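Side-chain contacts in titin (Homo sapiens, PDB 2J8H), which is a giant muscle protein of the sarcomere, represented by two A-band immunoglobulin domains that form a rigid tandem and probably serve as a structural scaffold: residues H31-V36 / I54-G59; L64-V69 / T75-R80; I126-S129 / V135-W138; N148-V153 / R170-F175. All blocks are in the same frame, centred on the assembly; numbering follows the deposited sequence.

The four contacts follow one another along the chain, two in each immunoglobulin domain. Contacts 1 and 2, centres about 17 Å apart, lie in the first. Contact 1 joins the entry to strand 35-40 with strand 52-57, and contact 2 joins strand 76-83 with 61-66; 35-40 and 76-83 are neighbours in one sheet, 52-57 and 61-66 in the other. They touch through Val-36 and Val-79. Contacts 3 and 4, also about 17 Å apart, lie in the second and meet where Trp-138 packs on Val-153. The centres of contacts 2 and 3, nearest mid-rod, are about 29 Å apart, those of 1 and 4 about 63 Å. Strand 86-102 spans the junction, consistent with a rigid tandem.

Contact 1 of 4, residues H31-V36 / I54-G59; sequences HPKPIV and IQEFKG
Lys-33 and Glu-56 meet across backbones that stay well apart: even the nearest CA atoms, those of Lys-33 and Gly-59, are 9.8 Å from each other. The long side chains close the distance, coming from opposite directions. Glu-56 is extended beyond CG and holds its carboxylate out straight. Lys-33 is bent at CG-CD (chi3 92°), which turns its end toward that carboxylate. Lys-33 NZ then lies 3.1 Å from Glu-56 OE2, in a salt bridge whose hydrogen bond is weak. Lys-33 CE is almost as close, 3.2 Å from Glu-56 OE2, so the oxygen sits beside the end of the chain rather than straight beyond the ammonium.

The same oxygen has a second partner. A water donates to Glu-56 OE2 at 3.0 Å and to the carbonyl oxygen Pro-34 O at 2.7 Å. It ties the carboxylate to the backbone just before strand 35-40.

The pair joins the loop leading into strand 35-40 to strand 52-57, across the two sheets of the first I-set domain. Strand 52-57 is an edge strand within its own chain. Ile-54, Gln-55 and Glu-56 pair in parallel with a strand of the second subunit, and Glu-56 packs on Leu-108 of that subunit. Further along strand 35-40, Val-36 packs on Val-79 of strand 76-83.

Lys-33 is exposed, and a single weak bond joins the two charges. Solvent probably screens this bridge, so it should add only modest stability. The ammonium and the water together would keep negative charge drawn toward OE2.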
loop_
_atom_site.group_PDB
_atom_site.type_symbol
_atom_site.label_atom_id
_atom_site.label_comp_id
_atom_site.label_asym_id
_atom_site.label_seq_id
_atom_site.Cartn_x
_atom_site.Cartn_y
_atom_site.Cartn_z
ATOM N N HIS A 31 -5.514 24.597 32.276
ATOM C CA HIS A 31 -6.657 24.342 33.122
ATOM C C HIS A 31 -7.598 25.535 33.034
ATOM O O HIS A 31 -7.188 26.675 33.313
ATOM C CB HIS A 31 -6.237 24.163 34.587
ATOM C CG HIS A 31 -5.310 23.011 34.815
ATOM N ND1 HIS A 31 -5.663 21.707 34.540
ATOM C CD2 HIS A 31 -4.040 22.967 35.284
ATOM C CE1 HIS A 31 -4.648 20.911 34.825
ATOM N NE2 HIS A 31 -3.656 21.648 35.295
ATOM N N PRO A 32 -8.872 25.282 32.702
ATOM C CA PRO A 32 -9.444 23.994 32.342
ATOM C C PRO A 32 -8.808 23.380 31.095
ATOM O O PRO A 32 -8.119 24.081 30.346
ATOM C CB PRO A 32 -10.922 24.326 32.098
ATOM C CG PRO A 32 -11.169 25.547 32.870
ATOM C CD PRO A 32 -9.905 26.330 32.773
ATOM N N LYS A 33 -9.033 22.082 30.896
ATOM C CA LYS A 33 -8.485 21.370 29.751
ATOM C C LYS A 33 -8.813 22.114 28.450
ATOM O O LYS A 33 -9.987 22.322 28.137
ATOM C CB LYS A 33 -9.033 19.947 29.662
ATOM C CG LYS A 33 -8.255 19.069 28.705
ATOM C CD LYS A 33 -8.707 17.618 28.715
ATOM C CE LYS A 33 -9.796 17.344 27.660
ATOM N NZ LYS A 33 -10.260 15.879 27.560
ATOM N N PRO A 34 -7.781 22.542 27.696
ATOM C CA PRO A 34 -8.091 23.239 26.452
ATOM C C PRO A 34 -8.776 22.408 25.396
ATOM O O PRO A 34 -8.512 21.201 25.268
ATOM C CB PRO A 34 -6.721 23.711 25.963
ATOM C CG PRO A 34 -5.885 23.799 27.222
ATOM C CD PRO A 34 -6.338 22.557 27.966
ATOM N N ILE A 35 -9.613 23.082 24.621
ATOM C CA ILE A 35 -10.306 22.493 23.504
ATOM C C ILE A 35 -9.495 22.823 22.262
ATOM O O ILE A 35 -9.015 23.951 22.091
ATOM C CB ILE A 35 -11.719 23.070 23.398
ATOM C CG1 ILE A 35 -12.507 22.694 24.658
ATOM C CG2 ILE A 35 -12.397 22.606 22.115
ATOM C CD1 ILE A 35 -13.897 23.230 24.647
ATOM N N VAL A 36 -9.316 21.826 21.402
ATOM C CA VAL A 36 -8.409 21.939 20.298
ATOM C C VAL A 36 -9.164 21.880 18.994
ATOM O O VAL A 36 -10.106 21.113 18.849
ATOM C CB VAL A 36 -7.365 20.847 20.368
ATOM C CG1 VAL A 36 -6.596 20.732 19.041
ATOM C CG2 VAL A 36 -6.433 21.130 21.567
ATOM N N ILE A 54 -9.372 13.027 13.854
ATOM C CA ILE A 54 -8.836 13.833 14.935
ATOM C C ILE A 54 -8.931 12.982 16.164
ATOM O O ILE A 54 -9.943 12.325 16.401
ATOM C CB ILE A 54 -9.628 15.115 15.117
ATOM C CG1 ILE A 54 -9.337 16.041 13.950
ATOM C CG2 ILE A 54 -9.277 15.788 16.487
ATOM C CD1 ILE A 54 -10.230 17.241 13.861
ATOM N N GLN A 55 -7.863 12.945 16.952
ATOM C CA GLN A 55 -7.806 12.015 18.066
ATOM C C GLN A 55 -7.196 12.695 19.273
ATOM O O GLN A 55 -6.358 13.595 19.140
ATOM C CB GLN A 55 -7.008 10.791 17.690
ATOM C CG GLN A 55 -7.565 10.016 16.514
ATOM C CD GLN A 55 -6.844 8.735 16.270
ATOM O OE1 GLN A 55 -5.694 8.566 16.672
ATOM N NE2 GLN A 55 -7.495 7.817 15.562
ATOM N N GLU A 56 -7.661 12.284 20.445
ATOM C CA GLU A 56 -7.221 12.863 21.705
ATOM C C GLU A 56 -6.958 11.725 22.696
ATOM O O GLU A 56 -7.597 10.678 22.630
ATOM C CB GLU A 56 -8.265 13.842 22.228
ATOM C CG GLU A 56 -7.787 14.617 23.394
ATOM C CD GLU A 56 -8.826 15.598 23.910
ATOM O OE1 GLU A 56 -9.866 15.775 23.237
ATOM O OE2 GLU A 56 -8.571 16.186 24.980
ATOM N N PHE A 57 -5.983 11.936 23.582
ATOM C CA PHE A 57 -5.537 10.935 24.527
ATOM C C PHE A 57 -5.269 11.590 25.882
ATOM O O PHE A 57 -4.964 12.777 25.958
ATOM C CB PHE A 57 -4.257 10.265 24.020
ATOM C CG PHE A 57 -4.409 9.607 22.697
ATOM C CD1 PHE A 57 -4.162 10.301 21.537
ATOM C CD2 PHE A 57 -4.775 8.273 22.612
ATOM C CE1 PHE A 57 -4.302 9.692 20.292
ATOM C CE2 PHE A 57 -4.921 7.652 21.370
ATOM C CZ PHE A 57 -4.686 8.357 20.220
ATOM N N LYS A 58 -5.402 10.814 26.946
ATOM C CA LYS A 58 -5.151 11.327 28.294
ATOM C C LYS A 58 -3.764 11.931 28.353
ATOM O O LYS A 58 -2.841 11.451 27.702
ATOM C CB LYS A 58 -5.276 10.228 29.332
ATOM C CG LYS A 58 -6.690 10.072 29.884
ATOM C CD LYS A 58 -6.731 9.079 31.034
ATOM C CE LYS A 58 -8.078 8.350 31.074
ATOM N NZ LYS A 58 -9.198 9.312 31.287
ATOM N N GLY A 59 -3.642 13.004 29.121
ATOM C CA GLY A 59 -2.378 13.706 29.298
ATOM C C GLY A 59 -2.229 14.863 28.341
ATOM O O GLY A 59 -1.153 15.429 28.246
HETATM O O HOH W 1 -9.746 18.893 24.837
#

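Contact 2 of 4, residues L64-V69 / T75-R80; sequences LIIASV and TVYQVR
Ile-66 and Tyr-77 make the tight part of this contact. The methyl Ile-66 CD1 comes against the far end of the ring, 3.6 Å from Tyr-77 CZ. It is just as near to the neighbouring Tyr-77 CE2 and OH, so it nestles beside the hydroxyl-bearing corner at an oblique angle. The two side chains approach from opposite directions. Tyr-77 has CG opposite its carbonyl carbon (chi1 -67°), which sends the ring inward from strand 76-83. Leu-64 fits more loosely, with CD2 4.4 Å from Tyr-77 CD2.

Strands 61-66 and 76-83 belong to opposite sheets of the immunoglobulin sandwich, and these side chains fill the space between them. The hydroxyl Tyr-77 OH is hydrogen-bonded to the backbone oxygen Asp-73 O, four residues earlier. This is the tyrosine corner of Greek-key beta sandwiches, and it pins the turn before the strand. Leu-94 flanks the ring, while Trp-38 and Ile-54 pack on Leu-64.

All three touching residues are buried. The more open side belongs to their neighbours in sequence, which alternate with them along the strands. Gln-78 is partly exposed and bonds through OE1 to Gly-42 N. Ile-65 touches Arg-53 and Gln-55 of the adjacent strand.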
loop_
_atom_site.group_PDB
_atom_site.type_symbol
_atom_site.label_atom_id
_atom_site.label_comp_id
_atom_site.label_asym_id
_atom_site.label_seq_id
_atom_site.Cartn_x
_atom_site.Cartn_y
_atom_site.Cartn_z
ATOM N N LEU A 64 -3.859 14.726 14.537
ATOM C CA LEU A 64 -4.649 14.740 13.341
ATOM C C LEU A 64 -4.000 13.759 12.393
ATOM O O LEU A 64 -2.797 13.844 12.137
ATOM C CB LEU A 64 -4.624 16.133 12.738
ATOM C CG LEU A 64 -5.221 16.284 11.319
ATOM C CD1 LEU A 64 -6.720 16.103 11.340
ATOM C CD2 LEU A 64 -4.826 17.674 10.758
ATOM N N ILE A 65 -4.784 12.833 11.868
ATOM C CA ILE A 65 -4.321 11.922 10.855
ATOM C C ILE A 65 -4.934 12.317 9.519
ATOM O O ILE A 65 -6.153 12.356 9.375
ATOM C CB ILE A 65 -4.699 10.453 11.170
ATOM C CG1 ILE A 65 -4.296 10.091 12.611
ATOM C CG2 ILE A 65 -4.029 9.485 10.148
ATOM C CD1 ILE A 65 -4.890 8.768 13.127
ATOM N N ILE A 66 -4.062 12.600 8.544
ATOM C CA ILE A 66 -4.459 12.908 7.174
ATOM C C ILE A 66 -4.113 11.699 6.361
ATOM O O ILE A 66 -2.947 11.374 6.229
ATOM C CB ILE A 66 -3.689 14.115 6.607
ATOM C CG1 ILE A 66 -3.779 15.291 7.580
ATOM C CG2 ILE A 66 -4.203 14.500 5.229
ATOM C CD1 ILE A 66 -2.850 16.435 7.245
ATOM N N ALA A 67 -5.129 11.056 5.800
ATOM C CA ALA A 67 -4.936 9.812 5.108
ATOM C C ALA A 67 -4.396 10.035 3.726
ATOM O O ALA A 67 -4.767 11.005 3.037
ATOM C CB ALA A 67 -6.246 9.037 5.022
ATOM N N SER A 68 -3.535 9.107 3.304
ATOM C CA SER A 68 -3.208 8.976 1.910
ATOM C C SER A 68 -2.871 10.315 1.288
ATOM O O SER A 68 -3.606 10.840 0.435
ATOM C CB SER A 68 -4.377 8.314 1.175
ATOM O OG SER A 68 -4.526 6.970 1.620
ATOM N N VAL A 69 -1.759 10.881 1.744
ATOM C CA VAL A 69 -1.433 12.242 1.384
ATOM C C VAL A 69 -1.087 12.395 -0.087
ATOM O O VAL A 69 -0.455 11.527 -0.684
ATOM C CB VAL A 69 -0.344 12.852 2.299
ATOM C CG1 VAL A 69 -0.880 12.960 3.688
ATOM C CG2 VAL A 69 0.955 12.047 2.268
ATOM N N THR A 75 0.774 21.521 2.628
ATOM C CA THR A 75 0.567 22.936 2.915
ATOM C C THR A 75 0.785 23.150 4.401
ATOM O O THR A 75 1.315 22.272 5.087
ATOM C CB THR A 75 -0.848 23.410 2.449
ATOM O OG1 THR A 75 -0.938 24.833 2.583
ATOM C CG2 THR A 75 -1.962 22.736 3.254
ATOM N N VAL A 76 0.387 24.307 4.902
ATOM C CA VAL A 76 0.538 24.629 6.314
ATOM C C VAL A 76 -0.746 24.323 7.076
ATOM O O VAL A 76 -1.851 24.530 6.574
ATOM C CB VAL A 76 0.943 26.108 6.519
ATOM C CG1 VAL A 76 -0.203 27.034 6.145
ATOM C CG2 VAL A 76 1.352 26.348 7.958
ATOM N N TYR A 77 -0.566 23.776 8.277
ATOM C CA TYR A 77 -1.639 23.393 9.163
ATOM C C TYR A 77 -1.438 24.144 10.453
ATOM O O TYR A 77 -0.310 24.511 10.788
ATOM C CB TYR A 77 -1.608 21.889 9.432
ATOM C CG TYR A 77 -1.917 21.093 8.187
ATOM C CD1 TYR A 77 -0.929 20.845 7.224
ATOM C CD2 TYR A 77 -3.196 20.638 7.947
ATOM C CE1 TYR A 77 -1.227 20.142 6.066
ATOM C CE2 TYR A 77 -3.507 19.963 6.785
ATOM C CZ TYR A 77 -2.515 19.707 5.850
ATOM O OH TYR A 77 -2.860 19.009 4.705
ATOM N N GLN A 78 -2.547 24.405 11.139
ATOM C CA GLN A 78 -2.544 25.032 12.451
ATOM C C GLN A 78 -3.325 24.162 13.421
ATOM O O GLN A 78 -4.253 23.483 13.045
ATOM C CB GLN A 78 -3.194 26.413 12.406
ATOM C CG GLN A 78 -2.501 27.449 11.556
ATOM C CD GLN A 78 -2.907 27.415 10.091
ATOM O OE1 GLN A 78 -4.035 27.072 9.752
ATOM N NE2 GLN A 78 -1.986 27.818 9.214
ATOM N N VAL A 79 -2.901 24.170 14.668
ATOM C CA VAL A 79 -3.644 23.590 15.778
ATOM C C VAL A 79 -3.821 24.701 16.792
ATOM O O VAL A 79 -2.888 25.501 17.041
ATOM C CB VAL A 79 -2.927 22.365 16.401
ATOM C CG1 VAL A 79 -1.608 22.755 16.978
ATOM C CG2 VAL A 79 -3.834 21.642 17.452
ATOM N N ARG A 80 -5.043 24.796 17.302
ATOM C CA ARG A 80 -5.388 25.829 18.246
ATOM C C ARG A 80 -5.864 25.221 19.529
ATOM O O ARG A 80 -6.666 24.300 19.511
ATOM C CB ARG A 80 -6.490 26.714 17.658
ATOM C CG ARG A 80 -6.815 27.915 18.563
ATOM C CD ARG A 80 -8.013 28.709 18.059
ATOM N NE ARG A 80 -7.725 29.320 16.768
ATOM C CZ ARG A 80 -8.577 30.065 16.081
ATOM N NH1 ARG A 80 -9.785 30.336 16.572
ATOM N NH2 ARG A 80 -8.220 30.565 14.909
#

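Contact 3 of 4, residues I126-S129 / V135-W138; sequences IPFS and VITW
Ile-136 CD1 sits over the face of the Phe-128 ring, 3.8 Å from its centroid and only 7° off the ring normal. This is a well-centred CH-pi contact. The methyl is nearly equidistant from the ring carbons, and Ile-136 CG1 reaches the rim at 4.1 Å from Phe-128 CZ. Phe-128 has CG between its backbone N and carbonyl carbon: chi1 66° places the ring toward the other strand, and chi2 of 84° turns its face to the isoleucine. Beside them, Ile-126 and Trp-138 cross at a slant. Ile-126 CG1 touches the outer end of the indole, 3.6 Å from Trp-138 CH2 and 3.8 Å from Trp-138 CZ2.

The next shell holds these groups in place. Trp-138 NE1 is hydrogen-bonded to Thr-160 OG1, which ties the indole to strand 159-163. Leu-162 and Val-178 pack on the same indole. Pro-134 and Ile-102 pack on Phe-128, and Ile-102 also reaches Ile-126. Ile-102 belongs to the long strand that arrives from the first domain, so the linker region adds to this core.

Strands 123-131 and 135-140 lie in opposite sheets. A tryptophan of the second of these, packed between the sheets, is typical of the immunoglobulin fold, here the I-set.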
loop_
_atom_site.group_PDB
_atom_site.type_symbol
_atom_site.label_atom_id
_atom_site.label_comp_id
_atom_site.label_asym_id
_atom_site.label_seq_id
_atom_site.Cartn_x
_atom_site.Cartn_y
_atom_site.Cartn_z
ATOM N N ILE A 126 3.740 13.591 -22.521
ATOM C CA ILE A 126 4.080 12.640 -21.485
ATOM C C ILE A 126 3.780 13.203 -20.096
ATOM O O ILE A 126 4.480 14.130 -19.635
ATOM C CB ILE A 126 5.569 12.271 -21.506
ATOM C CG1 ILE A 126 6.016 11.801 -22.899
ATOM C CG2 ILE A 126 5.809 11.111 -20.553
ATOM C CD1 ILE A 126 5.324 10.514 -23.352
ATOM N N PRO A 127 2.741 12.675 -19.429
ATOM C CA PRO A 127 2.510 13.102 -18.052
ATOM C C PRO A 127 3.617 12.626 -17.134
ATOM O O PRO A 127 4.203 11.568 -17.358
ATOM C CB PRO A 127 1.187 12.432 -17.684
ATOM C CG PRO A 127 0.627 11.929 -18.945
ATOM C CD PRO A 127 1.735 11.701 -19.869
ATOM N N PHE A 128 3.922 13.408 -16.108
ATOM C CA PHE A 128 4.852 12.960 -15.094
ATOM C C PHE A 128 4.470 13.475 -13.712
ATOM O O PHE A 128 3.691 14.400 -13.569
ATOM C CB PHE A 128 6.265 13.414 -15.447
ATOM C CG PHE A 128 6.431 14.871 -15.411
ATOM C CD1 PHE A 128 6.691 15.509 -14.229
ATOM C CD2 PHE A 128 6.293 15.628 -16.560
ATOM C CE1 PHE A 128 6.827 16.845 -14.179
ATOM C CE2 PHE A 128 6.426 17.000 -16.501
ATOM C CZ PHE A 128 6.679 17.603 -15.331
ATOM N N SER A 129 5.036 12.838 -12.695
ATOM C CA SER A 129 4.853 13.253 -11.314
ATOM C C SER A 129 6.228 13.485 -10.708
ATOM O O SER A 129 7.241 12.988 -11.211
ATOM C CB SER A 129 4.150 12.143 -10.529
ATOM O OG SER A 129 2.886 11.824 -11.093
ATOM N N VAL A 135 13.554 17.378 -12.775
ATOM C CA VAL A 135 14.236 17.786 -13.972
ATOM C C VAL A 135 13.824 16.825 -15.080
ATOM O O VAL A 135 13.868 15.618 -14.906
ATOM C CB VAL A 135 15.739 17.744 -13.809
ATOM C CG1 VAL A 135 16.405 18.072 -15.144
ATOM C CG2 VAL A 135 16.189 18.757 -12.712
ATOM N N ILE A 136 13.407 17.392 -16.205
ATOM C CA ILE A 136 12.934 16.635 -17.341
ATOM C C ILE A 136 13.971 16.720 -18.430
ATOM O O ILE A 136 14.473 17.801 -18.723
ATOM C CB ILE A 136 11.628 17.224 -17.890
ATOM C CG1 ILE A 136 10.494 17.084 -16.868
ATOM C CG2 ILE A 136 11.273 16.614 -19.261
ATOM C CD1 ILE A 136 10.187 15.668 -16.400
ATOM N N THR A 137 14.320 15.579 -19.024
ATOM C CA THR A 137 15.192 15.583 -20.198
ATOM C C THR A 137 14.641 14.695 -21.282
ATOM O O THR A 137 13.974 13.711 -21.004
ATOM C CB THR A 137 16.623 15.122 -19.881
ATOM O OG1 THR A 137 16.600 13.766 -19.467
ATOM C CG2 THR A 137 17.255 15.971 -18.808
ATOM N N TRP A 138 14.930 15.052 -22.526
ATOM C CA TRP A 138 14.550 14.253 -23.692
ATOM C C TRP A 138 15.792 13.922 -24.484
ATOM O O TRP A 138 16.728 14.735 -24.577
ATOM C CB TRP A 138 13.606 15.031 -24.612
ATOM C CG TRP A 138 12.222 15.152 -24.179
ATOM C CD1 TRP A 138 11.686 16.120 -23.379
ATOM C CD2 TRP A 138 11.147 14.297 -24.550
ATOM N NE1 TRP A 138 10.344 15.911 -23.234
ATOM C CE2 TRP A 138 9.989 14.799 -23.953
ATOM C CE3 TRP A 138 11.048 13.177 -25.368
ATOM C CZ2 TRP A 138 8.754 14.190 -24.106
ATOM C CZ3 TRP A 138 9.825 12.585 -25.520
ATOM C CH2 TRP A 138 8.697 13.088 -24.900
#

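Contact 4 of 4, residues N148-V153 / R170-F175; sequences NGHYQV and RKDAGF
His-150 and Asp-172 reach each other from opposite directions through their first torsions. In His-150, chi1 of -168° sets CG opposite the backbone N and carries the ring out toward the other segment. In Asp-172, chi1 of -73° swings the carboxylate back to meet it. His-150 NE2 donates to Asp-172 OD1 at 2.5 Å, a short and nearly straight bond. The oxygen lies close to the ring plane and uses its syn lone pair. The ring and carboxylate planes are nevertheless turned 61° apart.

Both oxygens of Asp-172 have further partners. Asp-172 OD1 also accepts from a water at 2.8 Å, and that water is 2.7 Å from Tyr-151 OH. Asp-172 OD2 is hydrogen-bonded to Glu-169 N. The imidazole turns an edge to the face of its neighbour in sequence: His-150 CD2 lies 3.7 Å above the plane of the Tyr-151 ring, over its centre. Lys-171 adds a looser touch, with CE 4.1 Å from His-150 CE1.

Asn-148 shapes the loop behind the histidine. Its OD1 accepts from His-150 N, an Asx turn, and also from Tyr-151 N, which completes an Asx motif. On the other side, Asp-172 lies in a short 3-10 segment before strand 174-182. Its backbone oxygen bonds to Tyr-176 OH, the tyrosine corner of this second immunoglobulin domain. The histidine thus ties the loop before strand 152-155 to that corner.

The carboxylate would tend to stabilise a positive charge on His-150. Lys-171 NZ, 5.2 Å from His-150 ND1, would probably oppose it. The histidine's ionisation may therefore reflect both neighbours.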
loop_
_atom_site.group_PDB
_atom_site.type_symbol
_atom_site.label_atom_id
_atom_site.label_comp_id
_atom_site.label_asym_id
_atom_site.label_seq_id
_atom_site.Cartn_x
_atom_site.Cartn_y
_atom_site.Cartn_z
ATOM N N ASN A 148 15.882 23.610 -30.319
ATOM C CA ASN A 148 16.711 24.140 -31.400
ATOM C C ASN A 148 15.779 24.505 -32.559
ATOM O O ASN A 148 14.592 24.719 -32.331
ATOM C CB ASN A 148 17.718 23.065 -31.813
ATOM C CG ASN A 148 17.065 21.696 -32.021
ATOM O OD1 ASN A 148 15.886 21.596 -32.366
ATOM N ND2 ASN A 148 17.846 20.637 -31.812
ATOM N N GLY A 149 16.277 24.526 -33.787
ATOM C CA GLY A 149 15.430 24.783 -34.946
ATOM C C GLY A 149 14.498 23.669 -35.362
ATOM O O GLY A 149 13.679 23.848 -36.252
ATOM N N HIS A 150 14.609 22.518 -34.711
ATOM C CA HIS A 150 13.892 21.326 -35.112
ATOM C C HIS A 150 12.862 20.894 -34.083
ATOM O O HIS A 150 11.695 20.648 -34.427
ATOM C CB HIS A 150 14.907 20.196 -35.357
ATOM C CG HIS A 150 14.330 18.999 -36.051
ATOM N ND1 HIS A 150 14.295 18.879 -37.424
ATOM C CD2 HIS A 150 13.783 17.867 -35.561
ATOM C CE1 HIS A 150 13.756 17.713 -37.744
ATOM N NE2 HIS A 150 13.424 17.087 -36.630
ATOM N N TYR A 151 13.283 20.777 -32.827
ATOM C CA TYR A 151 12.382 20.338 -31.782
ATOM C C TYR A 151 11.953 21.479 -30.904
ATOM O O TYR A 151 12.708 22.425 -30.693
ATOM C CB TYR A 151 13.069 19.317 -30.862
ATOM C CG TYR A 151 13.693 18.100 -31.490
ATOM C CD1 TYR A 151 15.066 18.001 -31.650
ATOM C CD2 TYR A 151 12.919 17.009 -31.843
ATOM C CE1 TYR A 151 15.648 16.866 -32.197
ATOM C CE2 TYR A 151 13.490 15.884 -32.379
ATOM C CZ TYR A 151 14.841 15.806 -32.533
ATOM O OH TYR A 151 15.379 14.650 -33.042
ATOM N N GLN A 152 10.760 21.354 -30.337
ATOM C CA GLN A 152 10.374 22.204 -29.219
ATOM C C GLN A 152 10.002 21.325 -28.045
ATOM O O GLN A 152 9.169 20.428 -28.183
ATOM C CB GLN A 152 9.199 23.126 -29.577
ATOM C CG GLN A 152 8.734 24.027 -28.434
ATOM C CD GLN A 152 9.757 25.040 -28.019
ATOM O OE1 GLN A 152 10.364 25.718 -28.860
ATOM N NE2 GLN A 152 9.938 25.196 -26.713
ATOM N N VAL A 153 10.618 21.577 -26.893
ATOM C CA VAL A 153 10.202 20.914 -25.663
ATOM C C VAL A 153 9.274 21.809 -24.833
ATOM O O VAL A 153 9.595 22.956 -24.551
ATOM C CB VAL A 153 11.412 20.526 -24.804
ATOM C CG1 VAL A 153 10.941 19.903 -23.502
ATOM C CG2 VAL A 153 12.294 19.553 -25.575
ATOM N N ARG A 170 10.577 12.179 -42.311
ATOM C CA ARG A 170 10.805 10.747 -42.214
ATOM C C ARG A 170 11.935 10.431 -41.246
ATOM O O ARG A 170 11.910 9.411 -40.552
ATOM C CB ARG A 170 11.151 10.185 -43.580
ATOM C CG ARG A 170 9.996 10.177 -44.518
ATOM C CD ARG A 170 10.441 9.632 -45.841
ATOM N NE ARG A 170 9.466 9.943 -46.870
ATOM C CZ ARG A 170 9.756 10.205 -48.147
ATOM N NH1 ARG A 170 11.014 10.193 -48.602
ATOM N NH2 ARG A 170 8.765 10.483 -48.986
ATOM N N LYS A 171 12.929 11.309 -41.211
ATOM C CA LYS A 171 14.085 11.110 -40.359
ATOM C C LYS A 171 13.753 11.248 -38.890
ATOM O O LYS A 171 14.575 10.900 -38.060
ATOM C CB LYS A 171 15.194 12.098 -40.717
ATOM C CG LYS A 171 14.979 13.537 -40.256
ATOM C CD LYS A 171 16.031 14.457 -40.886
ATOM C CE LYS A 171 16.446 15.607 -39.957
ATOM N NZ LYS A 171 17.663 16.345 -40.486
ATOM N N ASP A 172 12.578 11.786 -38.568
ATOM C CA ASP A 172 12.159 11.947 -37.172
ATOM C C ASP A 172 11.739 10.642 -36.519
ATOM O O ASP A 172 11.664 10.550 -35.292
ATOM C CB ASP A 172 11.028 12.976 -37.063
ATOM C CG ASP A 172 11.521 14.388 -37.270
ATOM O OD1 ASP A 172 12.638 14.672 -36.793
ATOM O OD2 ASP A 172 10.803 15.207 -37.885
ATOM N N ALA A 173 11.427 9.652 -37.342
ATOM C CA ALA A 173 11.185 8.315 -36.865
ATOM C C ALA A 173 12.328 7.892 -35.971
ATOM O O ALA A 173 13.501 8.212 -36.226
ATOM C CB ALA A 173 11.066 7.358 -38.040
ATOM N N GLY A 174 11.989 7.153 -34.922
ATOM C CA GLY A 174 12.999 6.610 -34.036
ATOM C C GLY A 174 12.497 6.517 -32.621
ATOM O O GLY A 174 11.299 6.556 -32.385
ATOM N N PHE A 175 13.434 6.401 -31.691
ATOM C CA PHE A 175 13.137 6.126 -30.297
ATOM C C PHE A 175 13.523 7.317 -29.455
ATOM O O PHE A 175 14.685 7.718 -29.438
ATOM C CB PHE A 175 13.911 4.895 -29.836
ATOM C CG PHE A 175 13.516 3.637 -30.545
ATOM C CD1 PHE A 175 14.184 3.236 -31.683
ATOM C CD2 PHE A 175 12.468 2.864 -30.079
ATOM C CE1 PHE A 175 13.822 2.059 -32.353
ATOM C CE2 PHE A 175 12.097 1.693 -30.735
ATOM C CZ PHE A 175 12.776 1.292 -31.878
HETATM O O HOH W 2 14.733 13.514 -35.391
#